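Local coordinates for protein TetR family transcriptional regulator (Clostridium perfringens, PDB 6AZH) that probably binds DNA as a TetR-type transcriptional regulator of two identical subunits, with a putative role in controlling fatty acid metabolism, at residues 78-83 with 139-144; 124-129 with 153-158. All coordinates share one frame; numbering follows the deposited sequence.

Contact 1. Residues 78-83 with 139-144; sequences EPIEKL and KKQIRE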
ATOM      1  N   GLU A  78       1.617  16.587  24.599  1.00 21.08           N
ATOM      2  CA  GLU A  78       2.944  16.060  24.348  1.00 19.53           C
ATOM      3  C   GLU A  78       2.954  15.325  23.013  1.00 20.33           C
ATOM      4  O   GLU A  78       1.949  14.726  22.622  1.00 18.23           O
ATOM      5  CB  GLU A  78       3.369  15.099  25.448  1.00 19.34           C
ATOM      6  CG  GLU A  78       3.518  15.778  26.774  1.00 15.62           C
ATOM      7  CD  GLU A  78       4.588  16.838  26.760  1.00 19.87           C
ATOM      8  OE1 GLU A  78       5.713  16.539  26.319  1.00 19.67           O
ATOM      9  OE2 GLU A  78       4.304  17.977  27.201  1.00 24.35           O
ATOM     10  N   PRO A  79       4.082  15.343  22.306  1.00 18.81           N
ATOM     11  CA  PRO A  79       4.130  14.678  20.992  1.00 18.52           C
ATOM     12  C   PRO A  79       3.737  13.212  21.035  1.00 20.05           C
ATOM     13  O   PRO A  79       3.101  12.716  20.093  1.00 17.57           O
ATOM     14  CB  PRO A  79       5.592  14.857  20.575  1.00 21.32           C
ATOM     15  CG  PRO A  79       6.071  16.044  21.325  1.00 25.96           C
ATOM     16  CD  PRO A  79       5.302  16.109  22.602  1.00 20.14           C
ATOM     17  N   ILE A  80       4.123  12.482  22.090  1.00 17.67           N
ATOM     18  CA  ILE A  80       3.764  11.069  22.165  1.00 15.87           C
ATOM     19  C   ILE A  80       2.253  10.914  22.228  1.00 17.26           C
ATOM     20  O   ILE A  80       1.694   9.938  21.706  1.00 18.22           O
ATOM     21  CB  ILE A  80       4.465  10.394  23.375  1.00 15.22           C
ATOM     22  CG1 ILE A  80       4.150   8.899  23.407  1.00 19.05           C
ATOM     23  CG2 ILE A  80       4.030  11.035  24.683  1.00 18.77           C
ATOM     24  CD1 ILE A  80       4.582   8.147  22.158  1.00 18.73           C
ATOM     25  N   GLU A  81       1.561  11.869  22.857  1.00 17.06           N
ATOM     26  CA  GLU A  81       0.109  11.823  22.876  1.00 17.48           C
ATOM     27  C   GLU A  81      -0.468  12.243  21.524  1.00 13.58           C
ATOM     28  O   GLU A  81      -1.519  11.731  21.115  1.00 17.64           O
ATOM     29  CB  GLU A  81      -0.426  12.710  24.003  1.00 17.03           C
ATOM     30  CG  GLU A  81      -0.034  12.198  25.398  1.00 20.83           C
ATOM     31  CD  GLU A  81      -0.499  10.771  25.615  1.00 21.33           C
ATOM     32  OE1 GLU A  81      -1.698  10.506  25.378  1.00 23.39           O
ATOM     33  OE2 GLU A  81       0.331   9.911  26.003  1.00 22.03           O
ATOM     34  N   LYS A  82       0.216  13.144  20.818  1.00 16.99           N
ATOM     35  CA  LYS A  82      -0.205  13.478  19.460  1.00 13.77           C
ATOM     36  C   LYS A  82      -0.108  12.267  18.544  1.00 17.50           C
ATOM     37  O   LYS A  82      -0.966  12.079  17.671  1.00 18.66           O
ATOM     38  CB  LYS A  82       0.629  14.628  18.895  1.00 15.88           C
ATOM     39  CG  LYS A  82       0.318  16.010  19.492  1.00 18.47           C
ATOM     40  CD  LYS A  82       1.391  17.014  19.102  1.00 22.41           C
ATOM     41  CE  LYS A  82       0.928  18.447  19.339  1.00 25.14           C
ATOM     42  NZ  LYS A  82       1.989  19.421  18.956  1.00 26.95           N
ATOM     43  N   LEU A  83       0.928  11.425  18.722  1.00 16.13           N
ATOM     44  CA  LEU A  83       1.042  10.232  17.877  1.00 17.21           C
ATOM     45  C   LEU A  83      -0.093   9.258  18.151  1.00 19.82           C
ATOM     46  O   LEU A  83      -0.645   8.663  17.218  1.00 17.19           O
ATOM     47  CB  LEU A  83       2.395   9.530  18.066  1.00 15.29           C
ATOM     48  CG  LEU A  83       3.603  10.305  17.529  1.00 16.83           C
ATOM     49  CD1 LEU A  83       4.916   9.650  18.000  1.00 19.85           C
ATOM     50  CD2 LEU A  83       3.564  10.421  15.992  1.00 19.33           C
ATOM     51  N   LYS A 139      11.970  15.731  22.465  1.00 23.77           N
ATOM     52  CA  LYS A 139      11.493  15.598  23.835  1.00 21.43           C
ATOM     53  C   LYS A 139      11.792  14.229  24.430  1.00 22.45           C
ATOM     54  O   LYS A 139      11.329  13.933  25.537  1.00 22.95           O
ATOM     55  CB  LYS A 139       9.999  15.911  23.893  1.00 22.23           C
ATOM     56  CG  LYS A 139       9.726  17.414  23.846  1.00 25.12           C
ATOM     57  CD  LYS A 139       8.256  17.740  23.896  1.00 25.05           C
ATOM     58  CE  LYS A 139       8.043  19.188  24.274  1.00 33.01           C
ATOM     59  NZ  LYS A 139       7.209  19.921  23.277  1.00 35.24           N
ATOM     60  N   LYS A 140      12.584  13.413  23.728  1.00 22.79           N
ATOM     61  CA  LYS A 140      13.003  12.080  24.166  1.00 21.95           C
ATOM     62  C   LYS A 140      11.814  11.179  24.485  1.00 22.41           C
ATOM     63  O   LYS A 140      11.867  10.348  25.396  1.00 22.14           O
ATOM     64  CB  LYS A 140      13.967  12.164  25.356  1.00 22.71           C
ATOM     65  CG  LYS A 140      15.215  12.951  25.025  1.00 30.73           C
ATOM     66  CD  LYS A 140      16.263  12.859  26.119  1.00 33.34           C
ATOM     67  CE  LYS A 140      17.472  13.697  25.753  1.00 35.57           C
ATOM     68  NZ  LYS A 140      17.768  13.573  24.290  1.00 41.84           N
ATOM     69  N   GLN A 141      10.743  11.311  23.699  1.00 19.59           N
ATOM     70  CA  GLN A 141       9.601  10.418  23.818  1.00 18.14           C
ATOM     71  C   GLN A 141       9.589   9.356  22.737  1.00 20.59           C
ATOM     72  O   GLN A 141       8.839   8.387  22.857  1.00 20.34           O
ATOM     73  CB  GLN A 141       8.290  11.215  23.778  1.00 18.24           C
ATOM     74  CG  GLN A 141       8.148  12.124  25.000  1.00 18.96           C
ATOM     75  CD  GLN A 141       7.066  13.172  24.869  1.00 20.79           C
ATOM     76  OE1 GLN A 141       6.415  13.302  23.820  1.00 20.80           O
ATOM     77  NE2 GLN A 141       6.858  13.933  25.944  1.00 19.50           N
ATOM     78  N   ILE A 142      10.397   9.532  21.694  1.00 20.40           N
ATOM     79  CA  ILE A 142      10.560   8.573  20.609  1.00 24.19           C
ATOM     80  C   ILE A 142      12.053   8.397  20.375  1.00 21.91           C
ATOM     81  O   ILE A 142      12.821   9.356  20.497  1.00 22.69           O
ATOM     82  CB  ILE A 142       9.846   9.074  19.332  1.00 23.36           C
ATOM     83  CG1 ILE A 142       8.329   9.109  19.549  1.00 24.12           C
ATOM     84  CG2 ILE A 142      10.260   8.284  18.067  1.00 27.49           C
ATOM     85  CD1 ILE A 142       7.654   7.782  19.537  1.00 25.41           C
ATOM     86  N   ARG A 143      12.466   7.174  20.036  1.00 23.75           N
ATOM     87  CA  ARG A 143      13.877   6.889  19.795  1.00 23.91           C
ATOM     88  C   ARG A 143      14.409   7.704  18.618  1.00 27.37           C
ATOM     89  O   ARG A 143      13.687   8.018  17.663  1.00 23.61           O
ATOM     90  CB  ARG A 143      14.079   5.391  19.525  1.00 24.41           C
ATOM     91  CG  ARG A 143      13.338   4.878  18.275  1.00 34.07           C
ATOM     92  CD  ARG A 143      13.677   3.410  17.911  1.00 36.69           C
ATOM     93  NE  ARG A 143      15.025   3.289  17.367  1.00 39.19           N
ATOM     94  CZ  ARG A 143      15.322   3.078  16.086  1.00 39.59           C
ATOM     95  NH1 ARG A 143      14.368   2.946  15.171  1.00 41.86           N
ATOM     96  NH2 ARG A 143      16.594   2.993  15.714  1.00 46.60           N
ATOM     97  N   GLU A 144      15.687   8.053  18.691  1.00 25.55           N
ATOM     98  CA  GLU A 144      16.335   8.673  17.544  1.00 28.91           C
ATOM     99  C   GLU A 144      16.381   7.684  16.390  1.00 26.49           C
ATOM    100  O   GLU A 144      16.770   6.528  16.566  1.00 25.86           O
ATOM    101  CB  GLU A 144      17.749   9.120  17.907  1.00 29.56           C
ATOM    102  CG  GLU A 144      18.302  10.150  16.945  1.00 36.61           C
ATOM    103  CD  GLU A 144      18.249  11.549  17.520  1.00 44.74           C
ATOM    104  OE1 GLU A 144      18.016  12.500  16.743  1.00 55.75           O
ATOM    105  OE2 GLU A 144      18.439  11.695  18.751  1.00 51.67           O
TER
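The side-chain amide of Gln141 grips the start of helix 79-96 with both of its ends. On one side its NE2 donates to Glu78 OE1 at 2.9 Å, using the anti lone pair of the carboxylate, in a bond bent to 146° at the hydrogen. The carboxylate and amide planes stand 73° apart, and the two side chains cross at about a right angle. On the other side Gln141 OE1 accepts the backbone N-H of Ile80, with 3.0 Å between Gln141 OE1 and Ile80 N; the donor is tilted from the carbonyl plane. This N-H lies in the first turn, where no preceding helical carbonyl is available, so the glutamine supplies the missing acceptor from across the contact, while Glu78 holds the N-cap position. With both amide ends bonded, the rotation of the group about its last torsion is fixed.

The glutamine sits in the turn that leaves helix 113-138. Lys140, at positive phi, is the C-prime residue of a Schellman motif in which Gln141 N bonds to Ala136 O and Lys140 N to Ile137 O. The end of one helix thus meets the beginning of another within the C-terminal domain of the TetR fold.

Carbon contacts flank the amide: Ile80 CG2 lies against it, 3.4 Å from Gln141 OE1. Pro79 CD packs at 3.6 Å against Lys139 CD, whose side chain crosses the proline ring at about a right angle. The lysine's NZ forms a salt bridge with Glu135 and lies 4.8 Å from Glu78 OE1, not in contact with it. Deeper in, Leu83 and Ile142 reach toward each other tip to tip, CD1 to CD1 at 3.7 Å, and Ile80 CD1 closes on the same Ile142 methyl. Ile80 and Ile142 also pack on Val190 and Ile189 of the second subunit, respectively.

Contact 2. Residues 124-129 with 153-158; sequences EYIEGI and SLFGSL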
ATOM      1  N   GLU A 124       3.221  15.834   1.123  1.00 22.83           N
ATOM      2  CA  GLU A 124       2.792  16.956   1.954  1.00 26.98           C
ATOM      3  C   GLU A 124       2.115  16.484   3.235  1.00 25.17           C
ATOM      4  O   GLU A 124       2.387  17.008   4.324  1.00 25.53           O
ATOM      5  CB  GLU A 124       1.845  17.864   1.169  1.00 25.41           C
ATOM      6  CG  GLU A 124       2.534  18.711   0.110  1.00 33.12           C
ATOM      7  CD  GLU A 124       1.543  19.436  -0.797  1.00 40.87           C
ATOM      8  OE1 GLU A 124       0.340  19.483  -0.463  1.00 41.31           O
ATOM      9  OE2 GLU A 124       1.971  19.956  -1.850  1.00 48.75           O
ATOM     10  N   TYR A 125       1.222  15.500   3.131  1.00 24.31           N
ATOM     11  CA  TYR A 125       0.599  14.953   4.331  1.00 24.03           C
ATOM     12  C   TYR A 125       1.634  14.290   5.235  1.00 22.02           C
ATOM     13  O   TYR A 125       1.641  14.510   6.452  1.00 24.85           O
ATOM     14  CB  TYR A 125      -0.504  13.959   3.954  1.00 25.50           C
ATOM     15  CG  TYR A 125      -1.141  13.289   5.151  1.00 21.67           C
ATOM     16  CD1 TYR A 125      -2.168  13.911   5.853  1.00 23.54           C
ATOM     17  CD2 TYR A 125      -0.712  12.043   5.593  1.00 21.26           C
ATOM     18  CE1 TYR A 125      -2.744  13.316   6.937  1.00 24.49           C
ATOM     19  CE2 TYR A 125      -1.287  11.443   6.689  1.00 25.12           C
ATOM     20  CZ  TYR A 125      -2.306  12.087   7.357  1.00 24.95           C
ATOM     21  OH  TYR A 125      -2.889  11.495   8.457  1.00 24.63           O
ATOM     22  N   ILE A 126       2.519  13.469   4.660  1.00 21.70           N
ATOM     23  CA  ILE A 126       3.495  12.733   5.468  1.00 21.99           C
ATOM     24  C   ILE A 126       4.458  13.686   6.178  1.00 23.76           C
ATOM     25  O   ILE A 126       4.950  13.380   7.273  1.00 24.17           O
ATOM     26  CB  ILE A 126       4.226  11.698   4.585  1.00 21.57           C
ATOM     27  CG1 ILE A 126       3.250  10.602   4.156  1.00 19.33           C
ATOM     28  CG2 ILE A 126       5.428  11.063   5.309  1.00 21.35           C
ATOM     29  CD1 ILE A 126       3.803   9.656   3.133  1.00 20.20           C
ATOM     30  N   GLU A 127       4.711  14.865   5.599  1.00 22.99           N
ATOM     31  CA  GLU A 127       5.579  15.835   6.265  1.00 23.29           C
ATOM     32  C   GLU A 127       4.998  16.303   7.591  1.00 24.30           C
ATOM     33  O   GLU A 127       5.751  16.660   8.504  1.00 23.98           O
ATOM     34  CB  GLU A 127       5.837  17.033   5.349  1.00 27.86           C
ATOM     35  CG  GLU A 127       6.886  16.748   4.291  1.00 30.53           C
ATOM     36  CD  GLU A 127       6.849  17.740   3.143  1.00 34.79           C
ATOM     37  OE1 GLU A 127       6.020  18.679   3.182  1.00 36.06           O
ATOM     38  OE2 GLU A 127       7.652  17.571   2.204  1.00 36.95           O
ATOM     39  N   GLY A 128       3.670  16.332   7.719  1.00 19.20           N
ATOM     40  CA  GLY A 128       3.084  16.634   9.017  1.00 25.50           C
ATOM     41  C   GLY A 128       3.424  15.582  10.058  1.00 24.01           C
ATOM     42  O   GLY A 128       3.728  15.910  11.207  1.00 26.62           O
ATOM     43  N   ILE A 129       3.378  14.301   9.665  1.00 21.97           N
ATOM     44  CA  ILE A 129       3.806  13.221  10.553  1.00 19.11           C
ATOM     45  C   ILE A 129       5.268  13.400  10.939  1.00 20.57           C
ATOM     46  O   ILE A 129       5.644  13.232  12.105  1.00 19.72           O
ATOM     47  CB  ILE A 129       3.565  11.842   9.898  1.00 20.15           C
ATOM     48  CG1 ILE A 129       2.068  11.608   9.622  1.00 19.75           C
ATOM     49  CG2 ILE A 129       4.151  10.704  10.780  1.00 17.71           C
ATOM     50  CD1 ILE A 129       1.785  10.386   8.722  1.00 25.17           C
ATOM     51  N   SER A 153       6.492   4.743   7.248  1.00 18.63           N
ATOM     52  CA  SER A 153       5.978   3.529   7.865  1.00 18.76           C
ATOM     53  C   SER A 153       4.667   3.791   8.586  1.00 17.54           C
ATOM     54  O   SER A 153       3.778   2.932   8.593  1.00 20.14           O
ATOM     55  CB  SER A 153       7.008   2.948   8.846  1.00 19.07           C
ATOM     56  OG  SER A 153       8.061   2.334   8.129  1.00 32.41           O
ATOM     57  N   LEU A 154       4.538   4.958   9.227  1.00 17.27           N
ATOM     58  CA  LEU A 154       3.298   5.273   9.930  1.00 19.66           C
ATOM     59  C   LEU A 154       2.162   5.510   8.952  1.00 17.46           C
ATOM     60  O   LEU A 154       1.033   5.062   9.186  1.00 20.36           O
ATOM     61  CB  LEU A 154       3.477   6.496  10.830  1.00 15.89           C
ATOM     62  CG  LEU A 154       4.549   6.387  11.905  1.00 22.19           C
ATOM     63  CD1 LEU A 154       4.369   7.533  12.881  1.00 19.48           C
ATOM     64  CD2 LEU A 154       4.453   5.039  12.584  1.00 23.29           C
ATOM     65  N   PHE A 155       2.439   6.199   7.838  1.00 19.06           N
ATOM     66  CA  PHE A 155       1.436   6.298   6.788  1.00 21.80           C
ATOM     67  C   PHE A 155       1.145   4.926   6.186  1.00 23.10           C
ATOM     68  O   PHE A 155      -0.017   4.579   5.938  1.00 25.46           O
ATOM     69  CB  PHE A 155       1.890   7.266   5.696  1.00 20.17           C
ATOM     70  CG  PHE A 155       0.880   7.424   4.599  1.00 20.82           C
ATOM     71  CD1 PHE A 155      -0.228   8.236   4.781  1.00 22.26           C
ATOM     72  CD2 PHE A 155       1.020   6.729   3.407  1.00 19.91           C
ATOM     73  CE1 PHE A 155      -1.181   8.366   3.780  1.00 22.98           C
ATOM     74  CE2 PHE A 155       0.076   6.850   2.408  1.00 21.46           C
ATOM     75  CZ  PHE A 155      -1.019   7.674   2.593  1.00 22.25           C
ATOM     76  N   GLY A 156       2.191   4.123   5.968  1.00 24.25           N
ATOM     77  CA  GLY A 156       2.049   2.807   5.377  1.00 25.59           C
ATOM     78  C   GLY A 156       1.209   1.837   6.184  1.00 25.44           C
ATOM     79  O   GLY A 156       0.661   0.893   5.607  1.00 27.07           O
ATOM     80  N   SER A 157       1.076   2.054   7.496  1.00 21.97           N
ATOM     81  CA  SER A 157       0.117   1.266   8.274  1.00 21.71           C
ATOM     82  C   SER A 157      -1.299   1.376   7.707  1.00 26.00           C
ATOM     83  O   SER A 157      -2.084   0.428   7.821  1.00 23.27           O
ATOM     84  CB  SER A 157       0.134   1.677   9.747  1.00 25.40           C
ATOM     85  OG  SER A 157      -0.521   2.920   9.976  1.00 30.78           O
ATOM     86  N   LEU A 158      -1.642   2.512   7.090  1.00 22.22           N
ATOM     87  CA  LEU A 158      -2.946   2.626   6.442  1.00 24.23           C
ATOM     88  C   LEU A 158      -3.057   1.681   5.262  1.00 19.01           C
ATOM     89  O   LEU A 158      -4.137   1.147   4.981  1.00 18.34           O
ATOM     90  CB  LEU A 158      -3.179   4.050   5.963  1.00 16.49           C
ATOM     91  CG  LEU A 158      -3.239   5.071   7.091  1.00 22.30           C
ATOM     92  CD1 LEU A 158      -3.379   6.457   6.506  1.00 23.08           C
ATOM     93  CD2 LEU A 158      -4.398   4.729   8.025  1.00 24.23           C
TER
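Phe155 meets Tyr125 and Ile126 where two helices of the all-helical TetR C-terminal domain, 113-138 and 147-165, cross. The axes of their short segments approach to 10.2 Å, with 121° between their N-to-C directions.

In the aromatic part of the contact Tyr125 brings the CD2-CE2 side of its ring to Phe155 CD1, with CE2 at the edge of the Phe155 ring, near its plane. Tyr125 CE2 is 3.9 Å from Phe155 CD1. Both rings have CG anti to the backbone N (chi1 177° for Tyr125 and -179° for Phe155), which carries each ring toward the other helix. Tyr125 OH is hydrogen-bonded to Gln90 on helix 79-96, so the buried hydroxyl is satisfied and the far end of its ring is tethered. Beyond the tyrosine, Phe155 also packs on Phe101 and Met105 of helix 98-106 and on Leu163 of the second subunit.

The aliphatic part lies alongside. Ile126 crosses Phe155 at about a right angle, its CG1 3.9 Å from Phe155 CB. Farther along, Ile129 uses its two branches separately: CD1 reaches Phe155 CB at 4.3 Å, whereas CG2 rests on Leu154 CD1 at 3.8 Å.

Both contacts lie in the C-terminal domain and both involve helix 113-138, contact 2 along its body and contact 1 in the turn that follows it. Contact 2 is core: all its touching residues are buried, it joins this helix to helix 147-165, and between its two segments only hydrocarbon packing is found. Contact 1 is partly buried, about 16 Å away between centres, and combines a polar, more exposed rim with an apolar floor. One of its two hydrogen bonds serves a backbone N-H at a helix start, the other joins two side chains; the mid-helix segments of contact 2 make none across the interface. Each contact also reaches the second subunit.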